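Local coordinates for actin-binding protein, cofilin/tropomyosin family protein, putative (Entamoeba histolytica, PDB 4LIZ), which binds actin filaments and stabilises them, and may contribute to phagocytosis and pseudopod formation in this parasite, at residues 124-127 with 128-132. Numbering follows the deposited sequence.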
# COMPACT_ATOMS: atom_id res chain seq x y z
N LEU A 124 6.25 -6.71 -7.94
CA LEU A 124 5.28 -7.15 -6.95
C LEU A 124 4.82 -8.57 -7.24
O LEU A 124 3.96 -8.80 -8.04
CB LEU A 124 4.07 -6.20 -6.95
CG LEU A 124 4.36 -4.72 -6.61
CD1 LEU A 124 3.12 -3.90 -6.89
CD2 LEU A 124 4.79 -4.59 -5.16
N VAL A 125 5.41 -9.49 -6.52
CA VAL A 125 5.29 -10.95 -6.82
C VAL A 125 4.99 -11.60 -5.56
O VAL A 125 5.74 -11.60 -4.58
CB VAL A 125 6.56 -11.50 -7.51
CG1 VAL A 125 6.46 -13.03 -7.75
CG2 VAL A 125 6.86 -10.77 -8.73
N GLU A 126 3.90 -12.36 -5.52
CA GLU A 126 3.44 -12.94 -4.27
C GLU A 126 4.47 -13.81 -3.55
O GLU A 126 4.66 -13.70 -2.40
CB GLU A 126 2.18 -13.81 -4.55
CG GLU A 126 1.70 -14.63 -3.36
CD GLU A 126 1.18 -13.82 -2.19
OE1 GLU A 126 0.70 -12.74 -2.43
OE2 GLU A 126 1.27 -14.29 -1.06
N ASP A 127 5.14 -14.67 -4.28
CA ASP A 127 6.09 -15.53 -3.62
C ASP A 127 7.29 -14.76 -3.04
O ASP A 127 7.86 -15.16 -2.13
CB ASP A 127 6.50 -16.76 -4.49
CG ASP A 127 7.45 -16.42 -5.63
OD1 ASP A 127 7.03 -16.31 -6.75
OD2 ASP A 127 8.63 -16.29 -5.32
N GLU A 128 7.70 -13.73 -3.74
CA GLU A 128 8.79 -12.88 -3.27
C GLU A 128 8.40 -12.14 -2.01
O GLU A 128 9.15 -12.10 -1.09
CB GLU A 128 9.20 -11.89 -4.35
CG GLU A 128 9.71 -12.51 -5.65
CD GLU A 128 10.01 -11.50 -6.74
OE1 GLU A 128 9.88 -10.34 -6.48
OE2 GLU A 128 10.36 -11.87 -7.84
N ILE A 129 7.19 -11.59 -1.98
CA ILE A 129 6.76 -10.85 -0.80
C ILE A 129 6.55 -11.86 0.36
O ILE A 129 6.94 -11.63 1.52
CB ILE A 129 5.46 -10.17 -1.17
CG1 ILE A 129 5.74 -9.07 -2.11
CG2 ILE A 129 4.76 -9.65 0.12
CD1 ILE A 129 4.57 -8.43 -2.79
N ALA A 130 5.97 -13.06 0.19
CA ALA A 130 5.81 -14.06 1.18
C ALA A 130 7.13 -14.47 1.76
O ALA A 130 7.24 -14.61 2.96
CB ALA A 130 5.06 -15.27 0.58
N ALA A 131 8.17 -14.62 0.90
CA ALA A 131 9.50 -15.01 1.43
C ALA A 131 10.08 -13.85 2.29
O ALA A 131 10.65 -14.13 3.33
CB ALA A 131 10.37 -15.35 0.27
N LYS A 132 9.88 -12.64 1.86
CA LYS A 132 10.36 -11.43 2.61
C LYS A 132 9.71 -11.35 3.94
O LYS A 132 10.38 -11.06 4.95
CB LYS A 132 10.27 -10.20 1.80
CG LYS A 132 10.88 -8.93 2.43
CD LYS A 132 10.39 -7.74 1.58
CE LYS A 132 10.80 -6.41 2.24
NZ LYS A 132 12.27 -6.13 2.02
O HOH W 1 8.00 -8.74 -5.17
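V125, the N-cap residue, accepts the first of three i to i+4 bonds through which the 124-127 segment passes into the helical turn of 128-132. I129 N lies 3.0 Å from V125 O, nearly in line with that carbonyl, and A130 N reaches E126 O at 3.0 Å almost straight (N-H...O 173°). The third bond, from A131 N to D127 O, is more bent, its donor standing above the carbonyl plane.

The N-H of V125 stands outside the helical bonding pattern and is met by water. One ordered molecule accepts from V125 N at 3.0 Å and donates to E128 OE1 at 2.8 Å. This imitates, through water, the N3-to-N-cap half of a capping box; valine has no polar side-chain atom for the other half. E128 can close this bridge because its CG lies beside its own backbone N (chi1 -61°) and its chain then runs extended, carrying the carboxylate back over V125. E128 CD settles against V125 CB at 3.5 Å, while V125 CG1 packs along E128 CG. The acidic side chains of E126, D127 and E128, all in the first turn, would probably interact favourably with the helix dipole.

In this ADF-homology fold, helix 126-137 is the C-terminal helix, and its start rests against strand 114-118 and helix 48-54. I129 lies on the buried side: its side chain meets I114, L116 and L48, while its CG1 also lies 3.5 Å from V125 O. L124 packs on A118, and its carbonyl oxygen is hydrogen-bonded by K52 NZ. On the outer surface, the carboxylates of D127 and E128 stand nearly perpendicular, OD2 and OE2 5.4 Å apart.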